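Local structure of maleate cis-trans isomerase (Pseudomonas putida, 4FQ5) at residues M69-K74 and I187-A192; L191-H196 and A221-S226; E75-M80 and Y101-A106; Q32-S37 and S64-M69. The protein probably catalyses the cis-trans isomerisation of maleate to fumarate, working as a homodimer. The protein carries 1 engineered substitution. All blocks are in the same frame, centred on the assembly; numbering follows the deposited sequence.

Interaction 1 (M69-K74 and I187-A192). With MAE (maleic acid), chain C.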
loop_
_atom_site.group_PDB
_atom_site.type_symbol
_atom_site.label_atom_id
_atom_site.label_comp_id
_atom_site.label_asym_id
_atom_site.label_seq_id
_atom_site.Cartn_x
_atom_site.Cartn_y
_atom_site.Cartn_z
ATOM N N MET A 69 12.286 17.412 24.335
ATOM C CA MET A 69 13.411 16.704 24.945
ATOM C C MET A 69 14.433 16.383 23.862
ATOM O O MET A 69 14.068 15.921 22.780
ATOM C CB MET A 69 12.973 15.409 25.635
ATOM C CG MET A 69 14.158 14.544 26.050
ATOM S SD MET A 69 13.743 13.087 27.005
ATOM C CE MET A 69 13.094 12.011 25.723
ATOM N N LYS A 70 15.704 16.635 24.164
ATOM C CA LYS A 70 16.808 16.355 23.249
ATOM C C LYS A 70 17.760 15.306 23.828
ATOM O O LYS A 70 18.405 14.578 23.083
ATOM C CB LYS A 70 17.585 17.634 22.937
ATOM C CG LYS A 70 16.768 18.725 22.255
ATOM C CD LYS A 70 17.534 20.037 22.198
ATOM C CE LYS A 70 18.560 20.059 21.075
ATOM N NZ LYS A 70 17.926 20.073 19.720
ATOM N N HIS A 71 17.845 15.244 25.156
ATOM C CA HIS A 71 18.735 14.308 25.840
ATOM C C HIS A 71 17.999 13.590 26.916
ATOM O O HIS A 71 17.254 14.203 27.683
ATOM C CB HIS A 71 19.961 15.025 26.405
ATOM C CG HIS A 71 20.767 15.750 25.355
ATOM N ND1 HIS A 71 21.798 15.177 24.710
ATOM C CD2 HIS A 71 20.632 17.034 24.822
ATOM C CE1 HIS A 71 22.309 16.052 23.818
ATOM N NE2 HIS A 71 21.588 17.185 23.888
ATOM N N VAL A 72 18.198 12.277 26.973
ATOM C CA VAL A 72 17.444 11.418 27.877
ATOM C C VAL A 72 18.133 11.397 29.242
ATOM O O VAL A 72 18.914 10.489 29.551
ATOM C CB VAL A 72 17.270 9.990 27.302
ATOM C CG1 VAL A 72 16.277 9.189 28.135
ATOM C CG2 VAL A 72 16.809 10.051 25.846
ATOM N N THR A 73 17.847 12.434 30.030
ATOM C CA THR A 73 18.337 12.578 31.401
ATOM C C THR A 73 17.124 12.777 32.302
ATOM O O THR A 73 16.061 13.175 31.823
ATOM C CB THR A 73 19.228 13.824 31.553
ATOM O OG1 THR A 73 18.438 15.003 31.338
ATOM C CG2 THR A 73 20.392 13.800 30.561
ATOM N N LYS A 74 17.277 12.514 33.598
ATOM C CA LYS A 74 16.180 12.708 34.549
ATOM C C LYS A 74 15.585 14.119 34.468
ATOM O O LYS A 74 14.362 14.278 34.458
ATOM C CB LYS A 74 16.625 12.404 35.989
ATOM C CG LYS A 74 15.542 12.686 37.027
ATOM C CD LYS A 74 14.471 11.601 37.040
ATOM C CE LYS A 74 13.064 12.176 37.149
ATOM N NZ LYS A 74 12.412 12.250 35.805
ATOM N N ILE A 187 23.282 5.549 25.596
ATOM C CA ILE A 187 23.276 6.617 24.604
ATOM C C ILE A 187 22.203 7.618 25.033
ATOM O O ILE A 187 21.011 7.308 24.979
ATOM C CB ILE A 187 22.959 6.070 23.191
ATOM C CG1 ILE A 187 23.954 4.966 22.795
ATOM C CG2 ILE A 187 22.968 7.189 22.164
ATOM C CD1 ILE A 187 23.626 4.265 21.489
ATOM N N SER A 188 22.620 8.802 25.475
ATOM C CA SER A 188 21.681 9.786 26.030
ATOM C C SER A 188 21.216 10.824 25.006
ATOM O O SER A 188 20.138 11.410 25.158
ATOM C CB SER A 188 22.265 10.465 27.276
ATOM O OG SER A 188 23.451 11.166 26.956
ATOM N N ASP A 189 22.033 11.063 23.981
ATOM C CA ASP A 189 21.630 11.908 22.862
ATOM C C ASP A 189 20.525 11.185 22.092
ATOM O O ASP A 189 20.765 10.138 21.496
ATOM C CB ASP A 189 22.818 12.210 21.947
ATOM C CG ASP A 189 22.482 13.215 20.861
ATOM O OD1 ASP A 189 23.142 14.269 20.812
ATOM O OD2 ASP A 189 21.555 12.965 20.055
ATOM N N ASN A 190 19.320 11.745 22.117
ATOM C CA ASN A 190 18.154 11.044 21.587
ATOM C C ASN A 190 18.190 10.867 20.070
ATOM O O ASN A 190 17.695 9.872 19.550
ATOM C CB ASN A 190 16.841 11.693 22.045
ATOM C CG ASN A 190 15.700 10.687 22.146
ATOM O OD1 ASN A 190 15.925 9.506 22.430
ATOM N ND2 ASN A 190 14.468 11.149 21.914
ATOM N N LEU A 191 18.799 11.820 19.370
ATOM C CA LEU A 191 19.051 11.662 17.939
ATOM C C LEU A 191 20.092 10.573 17.645
ATOM O O LEU A 191 19.989 9.868 16.638
ATOM C CB LEU A 191 19.439 12.995 17.292
ATOM C CG LEU A 191 18.266 13.964 17.105
ATOM C CD1 LEU A 191 18.770 15.360 16.783
ATOM C CD2 LEU A 191 17.293 13.473 16.043
ATOM N N ALA A 192 21.079 10.417 18.527
ATOM C CA ALA A 192 22.021 9.302 18.402
ATOM C C ALA A 192 21.333 7.956 18.662
ATOM O O ALA A 192 21.675 6.954 18.031
ATOM C CB ALA A 192 23.222 9.493 19.310
HETATM C C1 MAE C . 12.282 8.115 23.525
HETATM O O1 MAE C . 12.331 8.908 22.571
HETATM O O2 MAE C . 12.691 6.946 23.470
HETATM C C2 MAE C . 11.732 8.610 24.796
HETATM C C3 MAE C . 11.335 7.841 25.793
HETATM C C4 MAE C . 11.354 6.361 25.786
HETATM O O3 MAE C . 12.127 5.789 26.549
HETATM O O4 MAE C . 10.588 5.708 25.068
HETATM O O HOH W 1 18.758 14.971 20.429
HETATM O O HOH W 2 23.366 13.477 25.842
#
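Asn190 sets its CB toward the 69-74 loop, and two residues there meet its amide from different directions. Val72 lies aslant to it and rests its CG2 methyl against Asn190 OD1 at 3.6 Å. Met69 crosses it at about a right angle, its CE 4.1 Å from Asn190 ND2. That methyl reaches the spot because the chain runs straight as far as SD and bends only at the last torsion (chi3 76°), which also sets CE 3.8 Å from C2 of the bound maleic acid. The Asn190 amide is held by its nitrogen: ND2 gives a nearly straight bond to the ligand's O1 at 3.2 Å, and is also bonded to Ser37 OG. Farther out, the His71 ring stands almost upright against the Asp189 carboxylate, the two planes 80° apart, with His71 CE1 3.6 Å from Asp189 OD1. A water joins His71 ND1 to Ser188 OG. The other carboxylate oxygen, OD2, caps the helix that starts here by accepting from Ala192 N. The backbones are pinned twice, Val72 N to Ser188 O at 2.8 Å and Asn190 N to Lys70 O at 3.1 Å. The result is a single beta bridge, His71 with Asp189, which ties the loop after strand 59-67 to the start of helix 190-194 along one wall of the maleate pocket.

Interaction 2 (L191-H196 and A221-S226). Engineered in segment 221-226: Ala221 (natural residue Cys). With MAE (maleic acid), chain C.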
loop_
_atom_site.group_PDB
_atom_site.type_symbol
_atom_site.label_atom_id
_atom_site.label_comp_id
_atom_site.label_asym_id
_atom_site.label_seq_id
_atom_site.Cartn_x
_atom_site.Cartn_y
_atom_site.Cartn_z
ATOM N N LEU A 191 18.799 11.820 19.370
ATOM C CA LEU A 191 19.051 11.662 17.939
ATOM C C LEU A 191 20.092 10.573 17.645
ATOM O O LEU A 191 19.989 9.868 16.638
ATOM C CB LEU A 191 19.439 12.995 17.292
ATOM C CG LEU A 191 18.266 13.964 17.105
ATOM C CD1 LEU A 191 18.770 15.360 16.783
ATOM C CD2 LEU A 191 17.293 13.473 16.043
ATOM N N ALA A 192 21.079 10.417 18.527
ATOM C CA ALA A 192 22.021 9.302 18.402
ATOM C C ALA A 192 21.333 7.956 18.662
ATOM O O ALA A 192 21.675 6.954 18.031
ATOM C CB ALA A 192 23.222 9.493 19.310
ATOM N N VAL A 193 20.350 7.937 19.567
ATOM C CA VAL A 193 19.566 6.717 19.823
ATOM C C VAL A 193 18.841 6.273 18.544
ATOM O O VAL A 193 18.825 5.080 18.212
ATOM C CB VAL A 193 18.557 6.895 20.983
ATOM C CG1 VAL A 193 17.638 5.684 21.110
ATOM C CG2 VAL A 193 19.276 7.149 22.305
ATOM N N ALA A 194 18.260 7.234 17.825
ATOM C CA ALA A 194 17.601 6.961 16.543
ATOM C C ALA A 194 18.560 6.413 15.486
ATOM O O ALA A 194 18.143 5.688 14.583
ATOM C CB ALA A 194 16.901 8.208 16.024
ATOM N N ALA A 195 19.842 6.754 15.609
ATOM C CA ALA A 195 20.850 6.358 14.625
ATOM C C ALA A 195 21.409 4.952 14.866
ATOM O O ALA A 195 22.145 4.433 14.028
ATOM C CB ALA A 195 21.976 7.385 14.558
ATOM N N HIS A 196 21.057 4.345 16.000
ATOM C CA HIS A 196 21.515 2.993 16.331
ATOM C C HIS A 196 20.980 1.991 15.348
ATOM O O HIS A 196 19.765 1.899 15.129
ATOM C CB HIS A 196 21.119 2.599 17.751
ATOM C CG HIS A 196 21.526 1.194 18.127
ATOM N ND1 HIS A 196 22.778 0.879 18.515
ATOM C CD2 HIS A 196 20.800 0.011 18.154
ATOM C CE1 HIS A 196 22.848 -0.440 18.772
ATOM N NE2 HIS A 196 21.636 -0.970 18.552
ATOM N N ALA A 221 12.751 1.392 24.923
ATOM C CA ALA A 221 12.624 2.753 24.434
ATOM C C ALA A 221 11.893 2.795 23.109
ATOM O O ALA A 221 11.891 1.835 22.332
ATOM C CB ALA A 221 13.986 3.399 24.288
ATOM N N VAL A 222 11.309 3.949 22.849
ATOM C CA VAL A 222 10.497 4.166 21.686
ATOM C C VAL A 222 11.304 4.883 20.590
ATOM O O VAL A 222 10.919 4.876 19.423
ATOM C CB VAL A 222 9.202 4.873 22.147
ATOM C CG1 VAL A 222 8.896 6.134 21.365
ATOM C CG2 VAL A 222 8.043 3.887 22.179
ATOM N N GLN A 223 12.448 5.462 20.959
ATOM C CA GLN A 223 13.343 6.076 19.970
ATOM C C GLN A 223 14.246 5.071 19.242
ATOM O O GLN A 223 14.595 5.283 18.082
ATOM C CB GLN A 223 14.198 7.185 20.597
ATOM C CG GLN A 223 15.122 7.921 19.630
ATOM C CD GLN A 223 14.401 8.876 18.693
ATOM O OE1 GLN A 223 13.378 8.535 18.083
ATOM N NE2 GLN A 223 14.953 10.080 18.552
ATOM N N MET A 224 14.640 3.999 19.921
ATOM C CA MET A 224 15.557 3.034 19.324
ATOM C C MET A 224 14.804 2.142 18.341
ATOM O O MET A 224 13.898 1.424 18.747
ATOM C CB MET A 224 16.220 2.181 20.403
ATOM C CG MET A 224 17.236 1.211 19.835
ATOM S SD MET A 224 18.239 0.404 21.086
ATOM C CE MET A 224 17.078 -0.712 21.860
ATOM N N PRO A 225 15.170 2.194 17.045
ATOM C CA PRO A 225 14.493 1.363 16.042
ATOM C C PRO A 225 14.693 -0.117 16.326
ATOM O O PRO A 225 15.799 -0.539 16.670
ATOM C CB PRO A 225 15.185 1.745 14.723
ATOM C CG PRO A 225 15.883 3.029 14.990
ATOM C CD PRO A 225 16.231 3.028 16.449
ATOM N N SER A 226 13.631 -0.900 16.200
ATOM C CA SER A 226 13.737 -2.327 16.462
ATOM C C SER A 226 12.811 -3.147 15.584
ATOM O O SER A 226 13.012 -4.348 15.429
ATOM C CB SER A 226 13.455 -2.629 17.934
ATOM O OG SER A 226 12.112 -2.314 18.262
HETATM C C1 MAE C . 12.282 8.115 23.525
HETATM O O1 MAE C . 12.331 8.908 22.571
HETATM O O2 MAE C . 12.691 6.946 23.470
HETATM C C2 MAE C . 11.732 8.610 24.796
HETATM C C3 MAE C . 11.335 7.841 25.793
HETATM C C4 MAE C . 11.354 6.361 25.786
HETATM O O3 MAE C . 12.127 5.789 26.549
HETATM O O4 MAE C . 10.588 5.708 25.068
#
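Val193 makes the apolar contacts: its CG1 lies 3.7 Å from Gln223 CG and 3.8 Å from Met224 CB. Gln223 then turns at its second torsion (chi2 73°), which lays the amide carbon CD against Ala194 CB, also at 3.7 Å. Pro225 lies against backbone carbonyls of the 191-196 segment, its CG 3.5 Å from Ala194 O and its CD near Val193 O. At the far end Met224 and His196 run side by side in the same direction, with Met224 SD 4.5 Å from the centre of the imidazole in an oblique sulfur-aromatic approach. What the helix backs here is the loop after strand 215-217, part of the maleate site, in which Ala221 is an engineered replacement for the cysteine predicted to be the proton donor. Polar contacts go to the ligand and past the two segments. Val222 N donates to O4 of maleic acid and Gln223 N to O2, both at 2.9 Å, so consecutive backbone amides hold the two carboxylates. The Gln223 side chain is anchored through both polar atoms of its amide, NE2 to the carbonyls of Asn190 and Ser37, OE1 to Ile39 N.

Interaction 3 (E75-M80 and Y101-A106). With MAE (maleic acid), chain C.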
loop_
_atom_site.group_PDB
_atom_site.type_symbol
_atom_site.label_atom_id
_atom_site.label_comp_id
_atom_site.label_asym_id
_atom_site.label_seq_id
_atom_site.Cartn_x
_atom_site.Cartn_y
_atom_site.Cartn_z
ATOM N N GLU A 75 16.452 15.128 34.407
ATOM C CA GLU A 75 16.021 16.529 34.348
ATOM C C GLU A 75 15.174 16.809 33.099
ATOM O O GLU A 75 14.120 17.452 33.185
ATOM C CB GLU A 75 17.234 17.469 34.404
ATOM C CG GLU A 75 16.960 18.911 34.001
ATOM C CD GLU A 75 18.185 19.596 33.417
ATOM O OE1 GLU A 75 18.146 19.970 32.224
ATOM O OE2 GLU A 75 19.193 19.752 34.140
ATOM N N GLU A 76 15.633 16.333 31.945
ATOM C CA GLU A 76 14.893 16.553 30.707
ATOM C C GLU A 76 13.581 15.771 30.685
ATOM O O GLU A 76 12.566 16.291 30.236
ATOM C CB GLU A 76 15.750 16.262 29.474
ATOM C CG GLU A 76 16.808 17.326 29.199
ATOM C CD GLU A 76 17.096 17.519 27.719
ATOM O OE1 GLU A 76 18.251 17.822 27.367
ATOM O OE2 GLU A 76 16.172 17.379 26.895
ATOM N N LEU A 77 13.611 14.541 31.199
ATOM C CA LEU A 77 12.420 13.694 31.325
ATOM C C LEU A 77 11.333 14.339 32.198
ATOM O O LEU A 77 10.160 14.376 31.814
ATOM C CB LEU A 77 12.801 12.322 31.898
ATOM C CG LEU A 77 13.045 11.056 31.047
ATOM C CD1 LEU A 77 12.973 11.257 29.542
ATOM C CD2 LEU A 77 14.341 10.364 31.443
ATOM N N ALA A 78 11.731 14.837 33.369
ATOM C CA ALA A 78 10.801 15.476 34.307
ATOM C C ALA A 78 10.160 16.723 33.697
ATOM O O ALA A 78 8.945 16.907 33.784
ATOM C CB ALA A 78 11.503 15.809 35.623
ATOM N N ARG A 79 10.977 17.560 33.062
ATOM C CA ARG A 79 10.488 18.761 32.383
ATOM C C ARG A 79 9.523 18.403 31.250
ATOM O O ARG A 79 8.452 18.999 31.123
ATOM C CB ARG A 79 11.652 19.573 31.819
ATOM C CG ARG A 79 11.281 21.007 31.465
ATOM C CD ARG A 79 11.839 21.411 30.111
ATOM N NE ARG A 79 11.243 20.623 29.028
ATOM C CZ ARG A 79 10.104 20.922 28.402
ATOM N NH1 ARG A 79 9.659 20.131 27.437
ATOM N NH2 ARG A 79 9.405 22.002 28.738
ATOM N N MET A 80 9.917 17.422 30.439
ATOM C CA MET A 80 9.108 16.962 29.314
ATOM C C MET A 80 7.720 16.496 29.755
ATOM O O MET A 80 6.707 16.878 29.150
ATOM C CB MET A 80 9.825 15.838 28.564
ATOM C CG MET A 80 9.152 15.438 27.261
ATOM S SD MET A 80 9.763 13.885 26.577
ATOM C CE MET A 80 9.401 12.730 27.891
ATOM N N TYR A 101 0.921 8.051 24.822
ATOM C CA TYR A 101 2.071 8.761 25.375
ATOM C C TYR A 101 3.274 7.881 25.075
ATOM O O TYR A 101 3.399 6.781 25.620
ATOM C CB TYR A 101 1.875 8.949 26.883
ATOM C CG TYR A 101 2.934 9.741 27.627
ATOM C CD1 TYR A 101 2.620 10.964 28.215
ATOM C CD2 TYR A 101 4.235 9.249 27.791
ATOM C CE1 TYR A 101 3.570 11.691 28.927
ATOM C CE2 TYR A 101 5.196 9.972 28.492
ATOM C CZ TYR A 101 4.854 11.191 29.066
ATOM O OH TYR A 101 5.790 11.917 29.774
ATOM N N ALA A 102 4.154 8.371 24.205
ATOM C CA ALA A 102 5.220 7.548 23.619
ATOM C C ALA A 102 6.403 7.175 24.532
ATOM O O ALA A 102 6.920 6.064 24.439
ATOM C CB ALA A 102 5.728 8.187 22.336
ATOM N N CYS A 103 6.842 8.044 25.425
ATOM C CA CYS A 103 8.098 7.781 26.128
ATOM C C CYS A 103 7.980 6.956 27.418
ATOM O O CYS A 103 7.546 7.413 28.455
ATOM C CB CYS A 103 8.827 9.089 26.390
ATOM S SG CYS A 103 10.460 8.965 27.115
ATOM N N LEU A 104 8.423 5.726 27.307
ATOM C CA LEU A 104 8.404 4.730 28.381
ATOM C C LEU A 104 9.154 5.192 29.630
ATOM O O LEU A 104 8.627 5.117 30.732
ATOM C CB LEU A 104 9.012 3.419 27.856
ATOM C CG LEU A 104 9.385 2.116 28.594
ATOM C CD1 LEU A 104 10.137 2.276 29.913
ATOM C CD2 LEU A 104 8.219 1.155 28.743
ATOM N N VAL A 105 10.385 5.661 29.446
ATOM C CA VAL A 105 11.246 5.995 30.576
ATOM C C VAL A 105 10.783 7.255 31.333
ATOM O O VAL A 105 11.003 7.380 32.536
ATOM C CB VAL A 105 12.739 6.053 30.168
ATOM C CG1 VAL A 105 13.068 7.331 29.400
ATOM C CG2 VAL A 105 13.631 5.890 31.388
ATOM N N ALA A 106 10.132 8.169 30.620
ATOM C CA ALA A 106 9.615 9.397 31.221
ATOM C C ALA A 106 8.540 9.065 32.250
ATOM O O ALA A 106 8.494 9.659 33.331
ATOM C CB ALA A 106 9.053 10.308 30.145
HETATM C C1 MAE C . 12.282 8.115 23.525
HETATM O O1 MAE C . 12.331 8.908 22.571
HETATM O O2 MAE C . 12.691 6.946 23.470
HETATM C C2 MAE C . 11.732 8.610 24.796
HETATM C C3 MAE C . 11.335 7.841 25.793
HETATM C C4 MAE C . 11.354 6.361 25.786
HETATM O O3 MAE C . 12.127 5.789 26.549
HETATM O O4 MAE C . 10.588 5.708 25.068
#
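Leu77 and Met80, one turn apart on helix 74-81, are the two bumps that press into the start of helix 104-108. Leu77 fills a hollow lined by Val105, Ala106 and Cys103: its CG sits 3.8 Å over Ala106 CA, CD2 touches Val105 CG1 at 3.9 Å, and CD1 looks toward Cys103 SG. The leucine is modelled with an eclipsed second torsion (chi2 4°), an unusual shape for this side chain. It meets Val105 at about a right angle. Val105 CG1, lodged between its own backbone N and carbonyl carbon (chi1 76°), is itself a wedge, with Leu77 on it and O3 of maleic acid 3.4 Å away. Met80 extends farther and hooks at its end, placing CE against Ala106 CB at 3.3 Å, tighter than usual for two carbons, and 4.0 Å from Cys103 CB. All of this backs the reactive residue. Cys103, the predicted nucleophile, is joined covalently to the ligand through SG and C3, 1.9 Å apart, and it stands at the N-cap position of helix 104-108; Leu104 N makes a weak bond to O4. Met69 lies against both Leu77 and Met80. Pro35 at the end of strand 27-35 touches Met80 and Cys103, and Leu164 of helix 162-174 packs on Leu77 and Val105.

Interaction 4 (Q32-S37 and S64-M69). With MAE (maleic acid), chain C.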
loop_
_atom_site.group_PDB
_atom_site.type_symbol
_atom_site.label_atom_id
_atom_site.label_comp_id
_atom_site.label_asym_id
_atom_site.label_seq_id
_atom_site.Cartn_x
_atom_site.Cartn_y
_atom_site.Cartn_z
ATOM N N GLN A 32 -0.568 10.793 18.929
ATOM C CA GLN A 32 0.687 10.410 19.569
ATOM C C GLN A 32 1.350 11.584 20.285
ATOM O O GLN A 32 1.645 12.607 19.671
ATOM C CB GLN A 32 1.651 9.769 18.557
ATOM C CG GLN A 32 1.048 8.573 17.827
ATOM C CD GLN A 32 2.092 7.614 17.292
ATOM O OE1 GLN A 32 2.635 7.805 16.196
ATOM N NE2 GLN A 32 2.359 6.555 18.054
ATOM N N ILE A 33 1.572 11.430 21.589
ATOM C CA ILE A 33 2.354 12.412 22.354
ATOM C C ILE A 33 3.815 11.962 22.331
ATOM O O ILE A 33 4.171 10.979 22.974
ATOM C CB ILE A 33 1.854 12.543 23.817
ATOM C CG1 ILE A 33 0.368 12.933 23.850
ATOM C CG2 ILE A 33 2.709 13.547 24.592
ATOM C CD1 ILE A 33 -0.279 12.806 25.218
ATOM N N VAL A 34 4.654 12.681 21.586
ATOM C CA VAL A 34 6.034 12.239 21.354
ATOM C C VAL A 34 7.058 13.261 21.843
ATOM O O VAL A 34 6.812 14.468 21.753
ATOM C CB VAL A 34 6.309 11.890 19.859
ATOM C CG1 VAL A 34 5.350 10.817 19.360
ATOM C CG2 VAL A 34 6.216 13.120 18.965
ATOM N N PRO A 35 8.213 12.781 22.356
ATOM C CA PRO A 35 9.339 13.684 22.584
ATOM C C PRO A 35 9.664 14.425 21.294
ATOM O O PRO A 35 9.557 13.845 20.211
ATOM C CB PRO A 35 10.484 12.732 22.953
ATOM C CG PRO A 35 9.801 11.560 23.567
ATOM C CD PRO A 35 8.518 11.402 22.792
ATOM N N SER A 36 10.039 15.696 21.392
ATOM C CA SER A 36 10.258 16.508 20.190
ATOM C C SER A 36 11.309 15.899 19.240
ATOM O O SER A 36 11.160 15.959 18.011
ATOM C CB SER A 36 10.647 17.935 20.571
ATOM O OG SER A 36 11.889 17.955 21.258
ATOM N N SER A 37 12.356 15.309 19.817
ATOM C CA SER A 37 13.450 14.718 19.044
ATOM C C SER A 37 13.168 13.277 18.600
ATOM O O SER A 37 13.967 12.687 17.862
ATOM C CB SER A 37 14.737 14.750 19.859
ATOM O OG SER A 37 14.572 14.022 21.054
ATOM N N SER A 64 0.161 14.082 15.731
ATOM C CA SER A 64 1.134 14.197 16.814
ATOM C C SER A 64 1.120 15.529 17.548
ATOM O O SER A 64 0.783 16.571 16.979
ATOM C CB SER A 64 2.555 13.947 16.292
ATOM O OG SER A 64 2.690 12.618 15.831
ATOM N N SER A 65 1.511 15.465 18.816
ATOM C CA SER A 65 1.858 16.640 19.597
ATOM C C SER A 65 3.207 16.368 20.260
ATOM O O SER A 65 3.492 15.234 20.657
ATOM C CB SER A 65 0.779 16.935 20.639
ATOM O OG SER A 65 1.220 17.934 21.544
ATOM N N ARG A 66 4.030 17.407 20.369
ATOM C CA ARG A 66 5.397 17.273 20.851
ATOM C C ARG A 66 5.629 17.926 22.210
ATOM O O ARG A 66 5.098 18.999 22.502
ATOM C CB ARG A 66 6.390 17.835 19.820
ATOM C CG ARG A 66 6.615 16.895 18.649
ATOM C CD ARG A 66 7.581 17.432 17.597
ATOM N NE ARG A 66 8.424 16.335 17.128
ATOM C CZ ARG A 66 7.983 15.281 16.443
ATOM N NH1 ARG A 66 6.697 15.175 16.094
ATOM N NH2 ARG A 66 8.836 14.326 16.100
ATOM N N MET A 67 6.422 17.236 23.027
ATOM C CA MET A 67 6.913 17.726 24.311
ATOM C C MET A 67 8.442 17.707 24.240
ATOM O O MET A 67 9.042 16.665 23.978
ATOM C CB MET A 67 6.392 16.842 25.453
ATOM C CG MET A 67 6.419 15.341 25.165
ATOM S SD MET A 67 5.775 14.348 26.519
ATOM C CE MET A 67 6.333 12.724 26.062
ATOM N N ARG A 68 9.067 18.859 24.444
ATOM C CA ARG A 68 10.495 19.008 24.161
ATOM C C ARG A 68 11.414 18.149 25.017
ATOM O O ARG A 68 11.316 18.147 26.242
ATOM C CB ARG A 68 10.933 20.465 24.247
ATOM C CG ARG A 68 10.744 21.231 22.950
ATOM C CD ARG A 68 11.638 22.456 22.920
ATOM N NE ARG A 68 12.844 22.241 22.126
ATOM C CZ ARG A 68 13.937 22.994 22.198
ATOM N NH1 ARG A 68 13.995 24.015 23.044
ATOM N NH2 ARG A 68 14.972 22.726 21.420
ATOM N N MET A 69 12.286 17.412 24.335
ATOM C CA MET A 69 13.411 16.704 24.945
ATOM C C MET A 69 14.433 16.383 23.862
ATOM O O MET A 69 14.068 15.921 22.780
ATOM C CB MET A 69 12.973 15.409 25.635
ATOM C CG MET A 69 14.158 14.544 26.050
ATOM S SD MET A 69 13.743 13.087 27.005
ATOM C CE MET A 69 13.094 12.011 25.723
HETATM C C1 MAE C . 12.282 8.115 23.525
HETATM O O1 MAE C . 12.331 8.908 22.571
HETATM O O2 MAE C . 12.691 6.946 23.470
HETATM C C2 MAE C . 11.732 8.610 24.796
HETATM C C3 MAE C . 11.335 7.841 25.793
HETATM C C4 MAE C . 11.354 6.361 25.786
HETATM O O3 MAE C . 12.127 5.789 26.549
HETATM O O4 MAE C . 10.588 5.708 25.068
HETATM O O HOH W 3 1.662 10.080 14.850
#
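Strands 27-35 and 59-67 are the two parallel strands of a beta-alpha-beta unit connected through helix 41-52, and this contact is their C-terminal half, running out into the loops at the maleate site. Gln32 pairs with Ser64, Ile33 with Ser65, Val34 with Arg66 and Pro35 with Met67. The ladder runs Ser65 N to Gln32 O, Val34 N to Ser65 O and Met67 N to Val34 O, then ends with Ser36 N on Met67 O at 2.9 Å, a bond whose donor stands well above the carbonyl plane. The Met67 side chain crosses Ile33 at about a right angle, its SD 3.7 Å from Ile33 CG2, and lies alongside Pro35. On the face with Gln32, Val34 and Ser64 lies Arg66. Val34 CG2 sits over one face of its guanidinium toward the rim, 3.6 Å from Arg66 NH1. Ser36 O comes to the edge and accepts from Arg66 NE at 2.9 Å. A weak second bond to that oxygen comes from NH2. NH1 is salt-bridged to Glu42, so the guanidinium is held on two sides, which would limit its rotation. Where the segments begin, a water bridges Gln32 OE1 and Ser64 OG, and the latter is also hydrogen-bonded to Glu42. Pro35 CG reaches C2 of maleic acid at 3.7 Å. Past the strands, two serines clamp the backbone of Met69: Ser36 OG, also bonded to Asp93 of the second subunit, accepts from Met69 N at 3.1 Å, and Ser37 OG donates to Met69 O at 2.6 Å.

Overall arrangement
From the N terminus, interaction 4 closes first, a loop holding helix 41-52 between neighbouring strands of the first sheet. Its last residue, Met69, is the first of interaction 1, whose long loop ends only at 187-192. Nested inside that loop is interaction 3, which sets helix 74-81 on the stretch after strand 98-101. Interaction 2 takes over where interaction 1 ends, sharing Leu191 and Ala192, and closes a short loop back from the region after strand 215-217. No pair crosses. Interactions 3 and 4 lie with the first sheet and interaction 2 with the second; interaction 1 bridges the two parts, and all four touch the maleic acid.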